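ENT (Trypanosoma brucei brucei, PDB 5ZX1) probably takes part in transcription through this all-helical ENT domain, one part of a longer trypanosome protein. Local coordinates at residues Arg38-Cys49 against Ile67-Pro78. Numbering follows the deposited sequence.
Sequences REEELCSYRSLC and ILEDMREELCLP
Arg38 holds the turn that follows helix 62-74 with two hydrogen bonds. Arg38 NH2 gives an N-H to Leu75 O (2.8 Å), and Arg38 NH1 gives one to Cys76 O (2.9 Å). Both carbonyls lie at the guanidinium edge, near its plane. Arg38 NH2 also forms a salt bridge with Glu41 OE2 at 2.6 Å, which helps fix the rotation of the group. A bend at chi2 (44°) turns the Arg38 chain across to this turn. A third bond across the contact runs from Arg72 NH2 to Tyr45 OH (2.8 Å). The Tyr45 ring and the Arg72 guanidinium stand 87° apart. The backbone oxygen Leu68 O meets the ring edge.

Helices 30-56 and 62-74 of this ENT domain run antiparallel here, their local axes 10.8 Å apart. Cys76, with positive phi, ends the second helix in a Schellman motif. Arg38 thus holds the carbonyls of Cys76 and of Leu75 just before it.

Apolar side chains meet between the helices. Leu77 CD2 sits over one face of the Tyr45 ring, 3.7 Å from its centroid and offset toward the rim, nearest Tyr45 CG, a CH-pi contact. Leu48 CD1 presses on Met71 CG (3.5 Å), the two side chains crossing at about a right angle. On helix 79-91, Ala82 touches Arg72 and Ala89 touches Cys49.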
ATOM      1  N   ARG A  38       3.758 -14.202  -6.923  1.00 59.64           N
ATOM      2  CA  ARG A  38       3.602 -12.932  -7.635  1.00 59.97           C
ATOM      3  C   ARG A  38       2.374 -12.191  -7.130  1.00 62.08           C
ATOM      4  O   ARG A  38       2.467 -11.071  -6.651  1.00 62.78           O
ATOM      5  CB  ARG A  38       3.491 -13.162  -9.136  1.00 67.86           C
ATOM      6  CG  ARG A  38       3.732 -11.898  -9.949  1.00 68.38           C
ATOM      7  CD  ARG A  38       4.931 -11.173  -9.399  1.00 70.79           C
ATOM      8  NE  ARG A  38       5.356 -10.023 -10.190  1.00 76.46           N
ATOM      9  CZ  ARG A  38       6.240  -9.128  -9.756  1.00 76.58           C
ATOM     10  NH1 ARG A  38       6.596  -8.100 -10.524  1.00 71.13           N
ATOM     11  NH2 ARG A  38       6.773  -9.267  -8.541  1.00 69.77           N
ATOM     12  N   GLU A  39       1.226 -12.856  -7.177  1.00 64.84           N
ATOM     13  CA  GLU A  39      -0.026 -12.268  -6.709  1.00 67.74           C
ATOM     14  C   GLU A  39       0.044 -11.779  -5.249  1.00 64.67           C
ATOM     15  O   GLU A  39      -0.602 -10.801  -4.877  1.00 64.09           O
ATOM     16  CB  GLU A  39      -1.167 -13.275  -6.876  1.00 62.04           C
ATOM     17  CG  GLU A  39      -1.623 -13.417  -8.320  1.00 76.41           C
ATOM     18  CD  GLU A  39      -2.565 -14.592  -8.544  1.00 82.61           C
ATOM     19  OE1 GLU A  39      -2.781 -15.396  -7.601  1.00 75.39           O
ATOM     20  OE2 GLU A  39      -3.097 -14.695  -9.674  1.00 86.84           O
ATOM     21  N   GLU A  40       0.826 -12.446  -4.417  1.00 65.19           N
ATOM     22  CA  GLU A  40       0.979 -11.966  -3.054  1.00 68.29           C
ATOM     23  C   GLU A  40       1.882 -10.733  -3.003  1.00 63.47           C
ATOM     24  O   GLU A  40       1.583  -9.773  -2.296  1.00 59.54           O
ATOM     25  CB  GLU A  40       1.514 -13.069  -2.163  1.00 59.56           C
ATOM     26  CG  GLU A  40       0.476 -14.135  -1.923  1.00 68.61           C
ATOM     27  CD  GLU A  40       0.588 -14.768  -0.547  1.00 71.09           C
ATOM     28  OE1 GLU A  40       1.267 -14.178   0.317  1.00 73.86           O
ATOM     29  OE2 GLU A  40      -0.004 -15.850  -0.329  1.00 75.33           O
ATOM     30  N   GLU A  41       2.974 -10.759  -3.757  1.00 62.69           N
ATOM     31  CA  GLU A  41       3.815  -9.584  -3.896  1.00 63.39           C
ATOM     32  C   GLU A  41       2.968  -8.367  -4.240  1.00 62.51           C
ATOM     33  O   GLU A  41       3.076  -7.316  -3.589  1.00 61.66           O
ATOM     34  CB  GLU A  41       4.885  -9.789  -4.965  1.00 59.40           C
ATOM     35  CG  GLU A  41       5.975 -10.756  -4.575  1.00 58.81           C
ATOM     36  CD  GLU A  41       7.041 -10.863  -5.649  1.00 63.52           C
ATOM     37  OE1 GLU A  41       8.230 -10.624  -5.348  1.00 67.52           O
ATOM     38  OE2 GLU A  41       6.697 -11.156  -6.815  1.00 70.57           O
ATOM     39  N   LEU A  42       2.104  -8.505  -5.237  1.00 61.87           N
ATOM     40  CA  LEU A  42       1.331  -7.349  -5.668  1.00 71.38           C
ATOM     41  C   LEU A  42       0.236  -7.008  -4.668  1.00 68.42           C
ATOM     42  O   LEU A  42      -0.121  -5.844  -4.499  1.00 63.53           O
ATOM     43  CB  LEU A  42       0.730  -7.559  -7.060  1.00 64.71           C
ATOM     44  CG  LEU A  42       1.769  -7.738  -8.175  1.00 78.56           C
ATOM     45  CD1 LEU A  42       1.745  -9.145  -8.752  1.00 74.87           C
ATOM     46  CD2 LEU A  42       1.577  -6.724  -9.281  1.00 80.12           C
ATOM     47  N   CYS A  43      -0.286  -8.008  -3.984  1.00 65.33           N
ATOM     48  CA  CYS A  43      -1.291  -7.698  -2.988  1.00 68.28           C
ATOM     49  C   CYS A  43      -0.626  -6.966  -1.848  1.00 65.79           C
ATOM     50  O   CYS A  43      -1.170  -5.987  -1.334  1.00 60.29           O
ATOM     51  CB  CYS A  43      -1.995  -8.949  -2.484  1.00 67.85           C
ATOM     52  SG  CYS A  43      -3.401  -9.359  -3.503  1.00 87.68           S
ATOM     53  N   SER A  44       0.560  -7.428  -1.461  1.00 66.87           N
ATOM     54  CA  SER A  44       1.230  -6.838  -0.313  1.00 66.70           C
ATOM     55  C   SER A  44       1.604  -5.386  -0.617  1.00 64.17           C
ATOM     56  O   SER A  44       1.488  -4.522   0.257  1.00 63.78           O
ATOM     57  CB  SER A  44       2.456  -7.648   0.093  1.00 62.34           C
ATOM     58  OG  SER A  44       3.652  -7.115  -0.430  1.00 72.86           O
ATOM     59  N   TYR A  45       2.002  -5.095  -1.852  1.00 63.91           N
ATOM     60  CA  TYR A  45       2.273  -3.702  -2.203  1.00 61.81           C
ATOM     61  C   TYR A  45       0.984  -2.866  -2.161  1.00 63.93           C
ATOM     62  O   TYR A  45       0.980  -1.731  -1.665  1.00 65.63           O
ATOM     63  CB  TYR A  45       2.940  -3.586  -3.579  1.00 58.56           C
ATOM     64  CG  TYR A  45       3.582  -2.224  -3.791  1.00 63.17           C
ATOM     65  CD1 TYR A  45       4.793  -1.910  -3.185  1.00 60.68           C
ATOM     66  CD2 TYR A  45       2.974  -1.256  -4.582  1.00 63.21           C
ATOM     67  CE1 TYR A  45       5.378  -0.688  -3.350  1.00 60.31           C
ATOM     68  CE2 TYR A  45       3.559  -0.005  -4.766  1.00 62.97           C
ATOM     69  CZ  TYR A  45       4.768   0.266  -4.141  1.00 64.45           C
ATOM     70  OH  TYR A  45       5.379   1.490  -4.291  1.00 58.69           O
ATOM     71  N   ARG A  46      -0.107  -3.422  -2.677  1.00 64.77           N
ATOM     72  CA  ARG A  46      -1.377  -2.703  -2.732  1.00 65.43           C
ATOM     73  C   ARG A  46      -1.817  -2.273  -1.338  1.00 62.57           C
ATOM     74  O   ARG A  46      -2.083  -1.095  -1.071  1.00 58.90           O
ATOM     75  CB  ARG A  46      -2.463  -3.577  -3.373  1.00 69.03           C
ATOM     76  CG  ARG A  46      -3.827  -2.905  -3.448  1.00 69.84           C
ATOM     77  CD  ARG A  46      -4.906  -3.885  -3.845  1.00 72.26           C
ATOM     78  NE  ARG A  46      -6.239  -3.304  -3.679  1.00 84.75           N
ATOM     79  CZ  ARG A  46      -7.098  -3.624  -2.709  1.00 85.49           C
ATOM     80  NH1 ARG A  46      -8.282  -3.022  -2.656  1.00 80.06           N
ATOM     81  NH2 ARG A  46      -6.786  -4.544  -1.798  1.00 83.61           N
ATOM     82  N   SER A  47      -1.869  -3.239  -0.434  1.00 59.13           N
ATOM     83  CA  SER A  47      -2.304  -2.963   0.909  1.00 59.13           C
ATOM     84  C   SER A  47      -1.345  -1.972   1.571  1.00 62.83           C
ATOM     85  O   SER A  47      -1.736  -1.223   2.472  1.00 67.89           O
ATOM     86  CB  SER A  47      -2.392  -4.255   1.710  1.00 57.64           C
ATOM     87  OG  SER A  47      -1.094  -4.666   2.068  1.00 68.74           O
ATOM     88  N   LEU A  48      -0.098  -1.952   1.110  1.00 59.33           N
ATOM     89  CA  LEU A  48       0.892  -1.011   1.620  1.00 58.89           C
ATOM     90  C   LEU A  48       0.570   0.419   1.217  1.00 57.22           C
ATOM     91  O   LEU A  48       0.674   1.338   2.025  1.00 56.04           O
ATOM     92  CB  LEU A  48       2.284  -1.376   1.109  1.00 65.27           C
ATOM     93  CG  LEU A  48       3.346  -1.809   2.112  1.00 70.34           C
ATOM     94  CD1 LEU A  48       4.692  -1.696   1.433  1.00 72.47           C
ATOM     95  CD2 LEU A  48       3.300  -0.948   3.352  1.00 63.50           C
ATOM     96  N   CYS A  49       0.212   0.615  -0.045  1.00 58.13           N
ATOM     97  CA  CYS A  49      -0.194   1.943  -0.497  1.00 58.09           C
ATOM     98  C   CYS A  49      -1.429   2.468   0.254  1.00 59.88           C
ATOM     99  O   CYS A  49      -1.455   3.609   0.700  1.00 60.29           O
ATOM    100  CB  CYS A  49      -0.474   1.912  -1.995  1.00 58.47           C
ATOM    101  SG  CYS A  49       1.024   1.786  -2.984  1.00 64.51           S
ATOM    102  N   ILE A  67       9.671   3.329   2.537  1.00 58.35           N
ATOM    103  CA  ILE A  67       9.114   1.988   2.668  1.00 59.30           C
ATOM    104  C   ILE A  67       8.587   1.527   1.317  1.00 59.57           C
ATOM    105  O   ILE A  67       8.808   0.394   0.904  1.00 56.95           O
ATOM    106  CB  ILE A  67       8.021   1.940   3.718  1.00 58.42           C
ATOM    107  CG1 ILE A  67       8.640   2.044   5.111  1.00 57.14           C
ATOM    108  CG2 ILE A  67       7.202   0.663   3.560  1.00 55.53           C
ATOM    109  CD1 ILE A  67       7.623   2.347   6.184  1.00 60.16           C
ATOM    110  N   LEU A  68       7.911   2.424   0.616  1.00 56.43           N
ATOM    111  CA  LEU A  68       7.392   2.079  -0.693  1.00 58.89           C
ATOM    112  C   LEU A  68       8.538   1.802  -1.650  1.00 61.10           C
ATOM    113  O   LEU A  68       8.521   0.816  -2.377  1.00 64.86           O
ATOM    114  CB  LEU A  68       6.486   3.191  -1.236  1.00 57.08           C
ATOM    115  CG  LEU A  68       5.146   3.351  -0.516  1.00 58.02           C
ATOM    116  CD1 LEU A  68       4.315   4.451  -1.158  1.00 66.07           C
ATOM    117  CD2 LEU A  68       4.381   2.040  -0.507  1.00 58.42           C
ATOM    118  N   GLU A  69       9.539   2.675  -1.640  1.00 69.34           N
ATOM    119  CA  GLU A  69      10.693   2.539  -2.520  1.00 61.75           C
ATOM    120  C   GLU A  69      11.442   1.228  -2.264  1.00 61.97           C
ATOM    121  O   GLU A  69      11.872   0.556  -3.199  1.00 60.56           O
ATOM    122  CB  GLU A  69      11.633   3.732  -2.341  1.00 60.80           C
ATOM    123  CG  GLU A  69      12.931   3.616  -3.148  1.00 64.95           C
ATOM    124  CD  GLU A  69      13.944   4.735  -2.867  1.00 69.19           C
ATOM    125  OE1 GLU A  69      14.939   4.822  -3.630  1.00 74.49           O
ATOM    126  OE2 GLU A  69      13.758   5.525  -1.903  1.00 62.53           O
ATOM    127  N   ASP A  70      11.588   0.850  -1.000  1.00 57.89           N
ATOM    128  CA  ASP A  70      12.322  -0.366  -0.675  1.00 57.62           C
ATOM    129  C   ASP A  70      11.554  -1.619  -1.095  1.00 60.29           C
ATOM    130  O   ASP A  70      12.142  -2.563  -1.610  1.00 58.98           O
ATOM    131  CB  ASP A  70      12.641  -0.417   0.823  1.00 59.31           C
ATOM    132  CG  ASP A  70      13.751   0.555   1.210  1.00 64.49           C
ATOM    133  OD1 ASP A  70      14.392   1.113   0.289  1.00 61.71           O
ATOM    134  OD2 ASP A  70      13.983   0.771   2.426  1.00 65.83           O
ATOM    135  N   MET A  71      10.241  -1.628  -0.874  1.00 61.77           N
ATOM    136  CA  MET A  71       9.409  -2.764  -1.264  1.00 61.43           C
ATOM    137  C   MET A  71       9.312  -2.907  -2.800  1.00 60.66           C
ATOM    138  O   MET A  71       9.174  -4.009  -3.323  1.00 60.71           O
ATOM    139  CB  MET A  71       8.011  -2.626  -0.659  1.00 55.18           C
ATOM    140  CG  MET A  71       7.978  -2.782   0.837  1.00 59.03           C
ATOM    141  SD  MET A  71       8.566  -4.407   1.343  1.00 59.49           S
ATOM    142  CE  MET A  71       7.348  -5.471   0.577  1.00 56.42           C
ATOM    143  N   ARG A  72       9.381  -1.795  -3.518  1.00 55.79           N
ATOM    144  CA  ARG A  72       9.377  -1.852  -4.978  1.00 61.54           C
ATOM    145  C   ARG A  72      10.551  -2.683  -5.439  1.00 63.92           C
ATOM    146  O   ARG A  72      10.436  -3.517  -6.332  1.00 65.88           O
ATOM    147  CB  ARG A  72       9.457  -0.457  -5.592  1.00 58.68           C
ATOM    148  CG  ARG A  72       8.141   0.256  -5.608  1.00 61.61           C
ATOM    149  CD  ARG A  72       8.114   1.368  -6.661  1.00 62.24           C
ATOM    150  NE  ARG A  72       8.932   2.516  -6.298  1.00 66.24           N
ATOM    151  CZ  ARG A  72       8.723   3.302  -5.240  1.00 71.57           C
ATOM    152  NH1 ARG A  72       9.545   4.325  -5.009  1.00 73.38           N
ATOM    153  NH2 ARG A  72       7.704   3.077  -4.405  1.00 67.25           N
ATOM    154  N   GLU A  73      11.691  -2.464  -4.805  1.00 64.88           N
ATOM    155  CA  GLU A  73      12.893  -3.192  -5.164  1.00 66.07           C
ATOM    156  C   GLU A  73      12.854  -4.633  -4.614  1.00 60.50           C
ATOM    157  O   GLU A  73      13.235  -5.580  -5.311  1.00 60.11           O
ATOM    158  CB  GLU A  73      14.114  -2.401  -4.673  1.00 63.27           C
ATOM    159  CG  GLU A  73      15.310  -3.199  -4.205  1.00 66.78           C
ATOM    160  CD  GLU A  73      16.218  -2.358  -3.321  1.00 79.46           C
ATOM    161  OE1 GLU A  73      16.204  -1.106  -3.471  1.00 71.48           O
ATOM    162  OE2 GLU A  73      16.941  -2.939  -2.473  1.00 82.60           O
ATOM    163  N   GLU A  74      12.365  -4.801  -3.389  1.00 61.92           N
ATOM    164  CA  GLU A  74      12.242  -6.133  -2.791  1.00 61.28           C
ATOM    165  C   GLU A  74      11.370  -7.027  -3.675  1.00 62.56           C
ATOM    166  O   GLU A  74      11.716  -8.169  -3.935  1.00 64.19           O
ATOM    167  CB  GLU A  74      11.637  -6.061  -1.381  1.00 58.93           C
ATOM    168  CG  GLU A  74      12.540  -5.443  -0.316  1.00 66.16           C
ATOM    169  CD  GLU A  74      13.644  -6.386   0.176  1.00 70.47           C
ATOM    170  OE1 GLU A  74      13.402  -7.612   0.288  1.00 65.48           O
ATOM    171  OE2 GLU A  74      14.766  -5.895   0.443  1.00 68.87           O
ATOM    172  N   LEU A  75      10.256  -6.476  -4.153  1.00 65.34           N
ATOM    173  CA  LEU A  75       9.240  -7.229  -4.889  1.00 62.87           C
ATOM    174  C   LEU A  75       9.407  -7.127  -6.401  1.00 66.26           C
ATOM    175  O   LEU A  75       8.577  -7.648  -7.153  1.00 69.12           O
ATOM    176  CB  LEU A  75       7.840  -6.744  -4.497  1.00 58.19           C
ATOM    177  CG  LEU A  75       7.586  -6.806  -2.991  1.00 59.15           C
ATOM    178  CD1 LEU A  75       6.160  -6.429  -2.600  1.00 53.97           C
ATOM    179  CD2 LEU A  75       7.941  -8.197  -2.498  1.00 56.82           C
ATOM    180  N   CYS A  76      10.469  -6.465  -6.844  1.00 61.20           N
ATOM    181  CA  CYS A  76      10.732  -6.317  -8.273  1.00 70.62           C
ATOM    182  C   CYS A  76       9.467  -5.850  -8.999  1.00 69.29           C
ATOM    183  O   CYS A  76       8.924  -6.559  -9.837  1.00 70.33           O
ATOM    184  CB  CYS A  76      11.244  -7.642  -8.866  1.00 72.02           C
ATOM    185  SG  CYS A  76      12.343  -7.489 -10.303  1.00 93.27           S
ATOM    186  N   LEU A  77       8.984  -4.665  -8.647  1.00 70.88           N
ATOM    187  CA  LEU A  77       7.750  -4.134  -9.219  1.00 70.68           C
ATOM    188  C   LEU A  77       8.036  -3.056 -10.250  1.00 71.26           C
ATOM    189  O   LEU A  77       8.728  -2.089  -9.956  1.00 73.76           O
ATOM    190  CB  LEU A  77       6.863  -3.560  -8.122  1.00 69.63           C
ATOM    191  CG  LEU A  77       5.609  -4.296  -7.649  1.00 78.96           C
ATOM    192  CD1 LEU A  77       5.836  -5.781  -7.358  1.00 68.98           C
ATOM    193  CD2 LEU A  77       5.136  -3.576  -6.404  1.00 69.32           C
ATOM    194  N   PRO A  78       7.500  -3.215 -11.466  1.00 76.33           N
ATOM    195  CA  PRO A  78       7.698  -2.148 -12.457  1.00 77.68           C
ATOM    196  C   PRO A  78       7.050  -0.871 -11.947  1.00 78.32           C
ATOM    197  O   PRO A  78       5.944  -0.944 -11.407  1.00 81.54           O
ATOM    198  CB  PRO A  78       7.001  -2.687 -13.708  1.00 66.13           C
ATOM    199  CG  PRO A  78       5.996  -3.669 -13.185  1.00 77.95           C
ATOM    200  CD  PRO A  78       6.613  -4.284 -11.957  1.00 74.24           C
TER